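Local coordinates for protein probable enoyl-CoA hydratase/isomerase (PDB 7BOR) that binds coenzyme A and probably isomerises enoyl-CoA thioesters by shifting their double bond, at residues A[39-45]-A[87-93]; A[147-152]-A[170-174]; A[2-6]-A[17-21]. One frame throughout, in Å; residues are numbered along the deposited sequence.

Interaction 1. Residues A[39-45]-A[87-93]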
loop_
_atom_site.group_PDB
_atom_site.type_symbol
_atom_site.label_atom_id
_atom_site.label_comp_id
_atom_site.label_asym_id
_atom_site.label_seq_id
_atom_site.Cartn_x
_atom_site.Cartn_y
_atom_site.Cartn_z
ATOM N N LEU A 39 3.041 -8.623 -9.751
ATOM C CA LEU A 39 4.009 -7.554 -9.985
ATOM C C LEU A 39 5.272 -8.078 -10.681
ATOM O O LEU A 39 5.765 -7.476 -11.641
ATOM C CB LEU A 39 4.368 -6.872 -8.650
ATOM C CG LEU A 39 3.281 -6.045 -7.941
ATOM C CD1 LEU A 39 3.792 -5.497 -6.607
ATOM C CD2 LEU A 39 2.762 -4.886 -8.830
ATOM N N LEU A 40 5.841 -9.181 -10.190
ATOM C CA LEU A 40 7.146 -9.606 -10.703
ATOM C C LEU A 40 7.052 -10.123 -12.136
ATOM O O LEU A 40 8.017 -10.014 -12.898
ATOM C CB LEU A 40 7.757 -10.681 -9.799
ATOM C CG LEU A 40 8.249 -10.096 -8.479
ATOM C CD1 LEU A 40 8.529 -11.171 -7.462
ATOM C CD2 LEU A 40 9.491 -9.244 -8.692
ATOM N N GLU A 41 5.915 -10.690 -12.519
ATOM C CA GLU A 41 5.724 -11.099 -13.903
ATOM C C GLU A 41 5.589 -9.860 -14.783
ATOM O O GLU A 41 6.468 -9.571 -15.610
ATOM C CB GLU A 41 4.493 -12.008 -13.984
ATOM C CG GLU A 41 4.097 -12.526 -15.380
ATOM C CD GLU A 41 2.761 -13.319 -15.370
ATOM O OE1 GLU A 41 2.561 -14.170 -14.464
ATOM O OE2 GLU A 41 1.911 -13.090 -16.269
ATOM N N ALA A 42 4.512 -9.076 -14.563
ATOM C CA ALA A 42 4.257 -7.809 -15.252
ATOM C C ALA A 42 5.490 -6.926 -15.393
ATOM O O ALA A 42 5.664 -6.263 -16.423
ATOM C CB ALA A 42 3.173 -7.025 -14.518
ATOM N N GLN A 43 6.339 -6.911 -14.363
ATOM C CA GLN A 43 7.632 -6.244 -14.447
ATOM C C GLN A 43 8.436 -6.706 -15.656
ATOM O O GLN A 43 9.193 -5.924 -16.249
ATOM C CB GLN A 43 8.397 -6.514 -13.140
ATOM C CG GLN A 43 9.919 -6.305 -13.128
ATOM C CD GLN A 43 10.450 -6.074 -11.710
ATOM O OE1 GLN A 43 9.683 -6.072 -10.744
ATOM N NE2 GLN A 43 11.748 -5.842 -11.585
ATOM N N ALA A 44 8.335 -7.990 -15.997
ATOM C CA ALA A 44 9.063 -8.540 -17.128
ATOM C C ALA A 44 8.232 -8.568 -18.400
ATOM O O ALA A 44 8.786 -8.752 -19.488
ATOM C CB ALA A 44 9.544 -9.958 -16.791
ATOM N N ASP A 45 6.929 -8.380 -18.286
ATOM C CA ASP A 45 6.030 -8.482 -19.425
ATOM C C ASP A 45 5.998 -7.142 -20.147
ATOM O O ASP A 45 5.300 -6.210 -19.730
ATOM C CB ASP A 45 4.645 -8.907 -18.964
ATOM C CG ASP A 45 3.718 -9.145 -20.117
ATOM O OD1 ASP A 45 4.246 -9.287 -21.249
ATOM O OD2 ASP A 45 2.477 -9.155 -19.907
ATOM N N ALA A 87 8.510 -6.440 -3.770
ATOM C CA ALA A 87 8.065 -6.376 -5.161
ATOM C C ALA A 87 7.523 -4.982 -5.527
ATOM O O ALA A 87 7.915 -4.405 -6.544
ATOM C CB ALA A 87 7.007 -7.450 -5.424
ATOM N N LEU A 88 6.623 -4.425 -4.724
ATOM C CA LEU A 88 6.122 -3.083 -5.049
ATOM C C LEU A 88 7.237 -2.040 -4.964
ATOM O O LEU A 88 7.463 -1.255 -5.896
ATOM C CB LEU A 88 4.988 -2.734 -4.124
ATOM C CG LEU A 88 4.254 -1.407 -4.358
ATOM C CD1 LEU A 88 3.607 -1.374 -5.691
ATOM C CD2 LEU A 88 3.246 -1.277 -3.221
ATOM N N LEU A 89 7.991 -2.055 -3.874
ATOM C CA LEU A 89 9.085 -1.103 -3.733
ATOM C C LEU A 89 9.999 -1.114 -4.954
ATOM O O LEU A 89 10.414 -0.055 -5.457
ATOM C CB LEU A 89 9.856 -1.442 -2.461
ATOM C CG LEU A 89 11.142 -0.692 -2.214
ATOM C CD1 LEU A 89 10.819 0.795 -1.922
ATOM C CD2 LEU A 89 11.866 -1.340 -1.080
ATOM N N GLU A 90 10.318 -2.298 -5.459
ATOM C CA GLU A 90 11.267 -2.403 -6.561
ATOM C C GLU A 90 10.575 -2.385 -7.922
ATOM O O GLU A 90 11.254 -2.468 -8.950
ATOM C CB GLU A 90 12.123 -3.681 -6.396
ATOM C CG GLU A 90 12.713 -3.852 -4.997
ATOM C CD GLU A 90 13.995 -3.054 -4.811
ATOM O OE1 GLU A 90 14.402 -2.406 -5.786
ATOM O OE2 GLU A 90 14.613 -3.088 -3.721
ATOM N N PHE A 91 9.243 -2.292 -7.963
ATOM C CA PHE A 91 8.552 -2.321 -9.246
ATOM C C PHE A 91 9.048 -1.156 -10.105
ATOM O O PHE A 91 9.005 0.003 -9.655
ATOM C CB PHE A 91 7.069 -2.237 -9.047
ATOM C CG PHE A 91 6.284 -2.594 -10.250
ATOM C CD1 PHE A 91 6.187 -3.894 -10.671
ATOM C CD2 PHE A 91 5.604 -1.634 -10.935
ATOM C CE1 PHE A 91 5.406 -4.197 -11.758
ATOM C CE2 PHE A 91 4.830 -1.938 -12.004
ATOM C CZ PHE A 91 4.740 -3.212 -12.420
ATOM N N PRO A 92 9.588 -1.410 -11.297
ATOM C CA PRO A 92 10.203 -0.327 -12.076
ATOM C C PRO A 92 9.260 0.443 -12.984
ATOM O O PRO A 92 9.675 1.487 -13.503
ATOM C CB PRO A 92 11.255 -1.077 -12.914
ATOM C CG PRO A 92 10.600 -2.413 -13.148
ATOM C CD PRO A 92 9.861 -2.742 -11.879
ATOM N N LYS A 93 8.059 -0.012 -13.220
ATOM C CA LYS A 93 7.111 0.701 -14.076
ATOM C C LYS A 93 6.059 1.449 -13.263
ATOM O O LYS A 93 5.966 1.288 -12.028
ATOM C CB LYS A 93 6.426 -0.271 -15.040
ATOM C CG LYS A 93 7.418 -1.122 -15.870
ATOM C CD LYS A 93 6.690 -2.154 -16.732
ATOM C CE LYS A 93 7.646 -3.199 -17.271
ATOM N NZ LYS A 93 6.871 -4.363 -17.822
HETATM O O HOH W 1 9.891 -5.334 -8.297
#
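Lys-93 NZ reaches across to the C-terminal end of helix 29-44 and donates to Ala-42 O at 2.7 Å, lying in the carbonyl plane with a C=O...N angle of 153°. A weak bond runs from the same Lys-93 NZ to Gln-43 O at 3.2 Å, and Val-48 O, just beyond the helix, accepts another. The aliphatic chain of Lys-93 is extended beyond CG, which is how the ammonium spans the gap from the loop after helix 80-90.

Gln-43 lies crosswise over Pro-92, its amide carbon CD 3.4 Å from Pro-92 CD. Gln-43 CG is anti to the backbone N (chi1 161°), and the rest of the chain runs out straight to a bridging water, which donates to Gln-43 OE1 at 2.6 Å and to Ala-87 O at 2.8 Å.

In the apolar part of the contact, Leu-39 splits its branches. Its CD2 sits over one face of the Phe-91 ring, 4.2 Å from the centroid and displaced toward the rim, a CH-pi contact. Its CD1 lies 3.9 Å from Ala-87 CB and also touches Leu-88. Leu-39 O meets the ring edge in plane.

Carbonyls at a helix C-terminus carry the negative end of the dipole, so the lysine charge probably stabilises this end electrostatically while Leu-39 and Phe-91 pack the apolar side of the junction.

Interaction 2. Residues A[147-152]-A[170-174]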
loop_
_atom_site.group_PDB
_atom_site.type_symbol
_atom_site.label_atom_id
_atom_site.label_comp_id
_atom_site.label_asym_id
_atom_site.label_seq_id
_atom_site.Cartn_x
_atom_site.Cartn_y
_atom_site.Cartn_z
ATOM N N MET A 147 8.432 13.788 4.130
ATOM C CA MET A 147 7.394 14.454 3.361
ATOM C C MET A 147 6.666 15.499 4.174
ATOM O O MET A 147 6.325 16.558 3.650
ATOM C CB MET A 147 6.380 13.428 2.860
ATOM C CG MET A 147 5.384 13.995 1.911
ATOM S SD MET A 147 4.123 12.771 1.527
ATOM C CE MET A 147 5.136 11.337 1.351
ATOM N N LEU A 148 6.379 15.206 5.432
ATOM C CA LEU A 148 5.517 16.057 6.204
ATOM C C LEU A 148 6.188 16.799 7.354
ATOM O O LEU A 148 5.521 17.622 7.984
ATOM C CB LEU A 148 4.384 15.206 6.780
ATOM C CG LEU A 148 3.589 14.311 5.854
ATOM C CD1 LEU A 148 2.630 13.452 6.674
ATOM C CD2 LEU A 148 2.798 15.169 4.913
ATOM N N GLY A 149 7.444 16.524 7.668
ATOM C CA GLY A 149 8.035 16.954 8.925
ATOM C C GLY A 149 7.643 16.072 10.107
ATOM O O GLY A 149 6.651 15.335 10.089
ATOM N N HIS A 150 8.416 16.176 11.183
ATOM C CA HIS A 150 8.209 15.243 12.285
ATOM C C HIS A 150 6.811 15.331 12.896
ATOM O O HIS A 150 6.149 14.305 13.080
ATOM C CB HIS A 150 9.202 15.437 13.413
ATOM C CG HIS A 150 8.989 14.442 14.517
ATOM N ND1 HIS A 150 9.254 13.101 14.351
ATOM C CD2 HIS A 150 8.444 14.567 15.756
ATOM C CE1 HIS A 150 8.941 12.452 15.457
ATOM N NE2 HIS A 150 8.467 13.319 16.334
ATOM N N ALA A 151 6.383 16.530 13.317
ATOM C CA ALA A 151 5.172 16.631 14.132
ATOM C C ALA A 151 3.960 16.132 13.374
ATOM O O ALA A 151 3.128 15.396 13.903
ATOM C CB ALA A 151 4.938 18.062 14.563
ATOM N N LYS A 152 3.841 16.520 12.121
ATOM C CA LYS A 152 2.693 16.057 11.347
ATOM C C LYS A 152 2.740 14.547 11.130
ATOM O O LYS A 152 1.692 13.886 11.188
ATOM C CB LYS A 152 2.667 16.803 10.025
ATOM C CG LYS A 152 1.410 16.667 9.284
ATOM C CD LYS A 152 0.343 17.511 9.930
ATOM C CE LYS A 152 -0.733 17.801 8.877
ATOM N NZ LYS A 152 -0.115 18.089 7.523
ATOM N N ALA A 170 -4.503 17.099 0.254
ATOM C CA ALA A 170 -3.907 18.350 0.715
ATOM C C ALA A 170 -2.443 18.165 1.154
ATOM O O ALA A 170 -1.617 19.064 0.976
ATOM C CB ALA A 170 -4.720 18.928 1.864
ATOM N N TRP A 171 -2.130 17.047 1.801
ATOM C CA TRP A 171 -0.778 16.783 2.282
ATOM C C TRP A 171 0.120 16.223 1.195
ATOM O O TRP A 171 1.320 16.183 1.388
ATOM C CB TRP A 171 -0.798 15.794 3.467
ATOM C CG TRP A 171 -1.592 16.258 4.610
ATOM C CD1 TRP A 171 -1.924 17.539 4.888
ATOM C CD2 TRP A 171 -2.160 15.458 5.657
ATOM N NE1 TRP A 171 -2.704 17.594 6.025
ATOM C CE2 TRP A 171 -2.834 16.328 6.529
ATOM C CE3 TRP A 171 -2.173 14.086 5.926
ATOM C CZ2 TRP A 171 -3.510 15.871 7.658
ATOM C CZ3 TRP A 171 -2.809 13.639 7.032
ATOM C CH2 TRP A 171 -3.482 14.508 7.890
ATOM N N GLY A 172 -0.434 15.843 0.040
ATOM C CA GLY A 172 0.356 15.280 -1.044
ATOM C C GLY A 172 0.626 13.790 -0.939
ATOM O O GLY A 172 1.397 13.240 -1.735
ATOM N N LEU A 173 0.023 13.098 0.012
ATOM C CA LEU A 173 -0.012 11.647 -0.081
ATOM C C LEU A 173 -0.881 11.144 -1.254
ATOM O O LEU A 173 -0.583 10.105 -1.875
ATOM C CB LEU A 173 -0.515 11.105 1.248
ATOM C CG LEU A 173 0.333 11.396 2.479
ATOM C CD1 LEU A 173 -0.228 10.778 3.717
ATOM C CD2 LEU A 173 1.757 10.844 2.226
ATOM N N ALA A 174 -1.967 11.818 -1.562
ATOM C CA ALA A 174 -2.687 11.504 -2.781
ATOM C C ALA A 174 -2.484 12.637 -3.781
ATOM O O ALA A 174 -2.227 13.781 -3.402
ATOM C CB ALA A 174 -4.182 11.284 -2.521
#
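A Schellman motif closes helix 165-171 at Gly-172, and this turn packs against the break between helices 140-148 and 150-157, where Met-147, Leu-148 and Lys-152 meet Trp-171, Gly-172 and Leu-173. Both turns are made at glycines with positive phi: Gly-172 ends its helix with two bonds back into the last turn, and Gly-149 leaves helix 140-148 while serving as N-cap of helix 150-157.

One pairing of side chains is a cation-pi contact. Lys-152 NZ lies over one face of the indole, 3.2 Å from the centroid of the five-membered ring of Trp-171 and 22° off the ring normal. The lysine chain is bent at chi2 (75°) and again at its last torsion, which brings the ammonium over the ring, offset toward its rim. The methylene rests on the same system, with Lys-152 CE 3.6 Å from Trp-171 CZ2. The approach of Lys-152 NZ to Trp-171 NE1, at 3.0 Å, joins two donors and is no hydrogen bond.

Closer to the backbone, Leu-148 applies its CD2 branch to Trp-171 CB at 3.9 Å. Leu-156 of helix 150-157 touches both Leu-148 and Trp-171, and Phe-163 meets the indole at about 45°, so the ring has neighbours from several elements. Met-147 turns its thioether toward Leu-173, and Leu-112 touches both side chains.

With no hydrogen bond across the two segments, their cohesion is apolar and electrostatic: the pi cloud probably offers the lysine charge a partner at this surface junction, while the carbon chain of Lys-152 and Leu-148 bury part of the tryptophan.

Interaction 3. Residues A[2-6]-A[17-21]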
loop_
_atom_site.group_PDB
_atom_site.type_symbol
_atom_site.label_atom_id
_atom_site.label_comp_id
_atom_site.label_asym_id
_atom_site.label_seq_id
_atom_site.Cartn_x
_atom_site.Cartn_y
_atom_site.Cartn_z
ATOM N N SER A 2 -8.102 -18.638 -7.706
ATOM C CA SER A 2 -7.821 -17.238 -8.055
ATOM C C SER A 2 -8.929 -16.308 -7.541
ATOM O O SER A 2 -9.394 -15.400 -8.244
ATOM C CB SER A 2 -7.662 -17.088 -9.570
ATOM O OG SER A 2 -6.437 -17.650 -10.001
ATOM N N GLU A 3 -9.303 -16.526 -6.283
ATOM C CA GLU A 3 -10.566 -16.039 -5.750
ATOM C C GLU A 3 -10.469 -14.647 -5.135
ATOM O O GLU A 3 -11.440 -13.885 -5.211
ATOM C CB GLU A 3 -11.073 -17.059 -4.723
ATOM C CG GLU A 3 -12.198 -16.602 -3.812
ATOM C CD GLU A 3 -12.085 -17.199 -2.409
ATOM O OE1 GLU A 3 -11.220 -18.087 -2.187
ATOM O OE2 GLU A 3 -12.863 -16.764 -1.527
ATOM N N LEU A 4 -9.337 -14.282 -4.532
ATOM C CA LEU A 4 -9.292 -13.084 -3.702
ATOM C C LEU A 4 -8.548 -11.903 -4.315
ATOM O O LEU A 4 -8.794 -10.774 -3.886
ATOM C CB LEU A 4 -8.669 -13.410 -2.335
ATOM C CG LEU A 4 -9.496 -14.404 -1.507
ATOM C CD1 LEU A 4 -8.752 -15.007 -0.351
ATOM C CD2 LEU A 4 -10.748 -13.733 -0.977
ATOM N N ILE A 5 -7.645 -12.133 -5.275
ATOM C CA ILE A 5 -6.995 -11.082 -6.064
ATOM C C ILE A 5 -7.340 -11.305 -7.545
ATOM O O ILE A 5 -6.874 -12.276 -8.161
ATOM C CB ILE A 5 -5.467 -11.071 -5.878
ATOM C CG1 ILE A 5 -5.029 -10.769 -4.427
ATOM C CG2 ILE A 5 -4.820 -10.099 -6.874
ATOM C CD1 ILE A 5 -5.624 -9.547 -3.789
ATOM N N ARG A 6 -8.132 -10.403 -8.128
ATOM C CA ARG A 6 -8.421 -10.444 -9.563
ATOM C C ARG A 6 -7.350 -9.705 -10.358
ATOM O O ARG A 6 -6.884 -8.639 -9.947
ATOM C CB ARG A 6 -9.787 -9.833 -9.854
ATOM C CG ARG A 6 -10.939 -10.744 -9.522
ATOM C CD ARG A 6 -12.191 -9.971 -9.077
ATOM N NE ARG A 6 -12.596 -8.922 -10.016
ATOM C CZ ARG A 6 -13.711 -8.204 -9.903
ATOM N NH1 ARG A 6 -14.544 -8.410 -8.887
ATOM N NH2 ARG A 6 -13.991 -7.275 -10.812
ATOM N N ARG A 17 -7.008 -6.198 -8.399
ATOM C CA ARG A 17 -8.258 -5.805 -7.770
ATOM C C ARG A 17 -8.489 -6.705 -6.557
ATOM O O ARG A 17 -8.878 -7.864 -6.696
ATOM C CB ARG A 17 -9.416 -5.885 -8.773
ATOM C CG ARG A 17 -10.867 -5.925 -8.164
ATOM C CD ARG A 17 -11.672 -4.621 -8.364
ATOM N NE ARG A 17 -13.113 -4.728 -8.049
ATOM C CZ ARG A 17 -13.623 -5.011 -6.838
ATOM N NH1 ARG A 17 -12.827 -5.263 -5.808
ATOM N NH2 ARG A 17 -14.941 -5.056 -6.644
ATOM N N LEU A 18 -8.278 -6.157 -5.363
ATOM C CA LEU A 18 -8.587 -6.845 -4.114
ATOM C C LEU A 18 -10.066 -7.200 -4.041
ATOM O O LEU A 18 -10.928 -6.319 -4.077
ATOM C CB LEU A 18 -8.187 -5.935 -2.944
ATOM C CG LEU A 18 -6.708 -5.898 -2.503
ATOM C CD1 LEU A 18 -5.689 -5.787 -3.605
ATOM C CD2 LEU A 18 -6.455 -4.772 -1.462
ATOM N N ASP A 19 -10.377 -8.488 -3.918
ATOM C CA ASP A 19 -11.779 -8.934 -3.901
ATOM C C ASP A 19 -12.025 -9.852 -2.699
ATOM O O ASP A 19 -12.080 -11.078 -2.839
ATOM C CB ASP A 19 -12.168 -9.630 -5.241
ATOM C CG ASP A 19 -13.691 -9.542 -5.545
ATOM O OD1 ASP A 19 -14.476 -9.027 -4.706
ATOM O OD2 ASP A 19 -14.091 -9.981 -6.650
ATOM N N ARG A 20 -12.223 -9.244 -1.530
ATOM C CA ARG A 20 -12.502 -9.958 -0.279
ATOM C C ARG A 20 -13.397 -9.038 0.557
ATOM O O ARG A 20 -13.068 -8.635 1.667
ATOM C CB ARG A 20 -11.221 -10.349 0.434
ATOM C CG ARG A 20 -11.405 -11.221 1.701
ATOM C CD ARG A 20 -10.074 -11.742 2.205
ATOM N NE ARG A 20 -10.232 -12.684 3.328
ATOM C CZ ARG A 20 -9.703 -12.541 4.543
ATOM N NH1 ARG A 20 -8.932 -11.499 4.830
ATOM N NH2 ARG A 20 -9.928 -13.456 5.481
ATOM N N GLN A 21 -14.566 -8.696 0.017
ATOM C CA GLN A 21 -15.351 -7.594 0.564
ATOM C C GLN A 21 -15.883 -7.919 1.951
ATOM O O GLN A 21 -15.911 -7.051 2.824
ATOM C CB GLN A 21 -16.486 -7.241 -0.408
ATOM C CG GLN A 21 -16.008 -6.941 -1.862
ATOM C CD GLN A 21 -15.000 -5.781 -1.947
ATOM O OE1 GLN A 21 -13.931 -5.907 -2.584
ATOM N NE2 GLN A 21 -15.340 -4.640 -1.299
#
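Arg-6 and Arg-17 form the hydrogen-bonded pair at the open end of the antiparallel hairpin of strands 5-9 and 13-18, with backbone bonds from Arg-6 N to Arg-17 O at 3.0 Å and from Arg-17 N to Arg-6 O at 2.9 Å. Asp-19 N to Leu-4 O, at 2.8 Å, carries the ladder past the strand ends.

Among charged groups, Arg-6 NH1 makes a salt bridge with Asp-19 OD2 at 2.8 Å. The contact is in the guanidinium plane but comes from above the carboxylate, 55° out of its plane. Bends at chi2 and chi3 (52°) bring the guanidinium beside Asp-19. Arg-17 runs alongside, its NE over one face of the Arg-6 guanidinium, the two planes 38° apart.

Apolar packing occupies the other face of the sheet, where Ile-5 and Leu-18, a non-hydrogen-bonded pair, point the same way and touch CD1 to CD1 at 3.8 Å; both reach helix 29-44. Leu-4 CD2 lies 3.7 Å from Arg-20 CB, against the extended chain whose guanidinium binds Ala-26 O and Asp-65, a CoA-binding residue.

Asp-19 probably offsets the repulsion between the neighbouring arginines, and Leu-4 packs on the aliphatic stem of Arg-20, whose salt bridge to Asp-65 is consistent with positioning that CoA-binding residue.

Along the chain, interaction 3 closes before interaction 1 opens, and interaction 2 follows. Strand 13-18 of interaction 3 leads into helix 29-44, whose far end is used by interaction 1; this helix links strand 13-18 to its parallel neighbour 50-54, a beta-alpha-beta crossover of the crotonase core. The 87-93 segment then leads into strand 95-99 of the same six-stranded sheet. Centres of interactions 1 and 3 lie 19 Å apart, and those of 1 and 2 lie 27 Å apart. Interactions 2 and 3, 31 Å apart, sit on opposite sides of the chain's centre. None touches another; interaction 3 alone approaches the coenzyme A site, while the others join helices elsewhere.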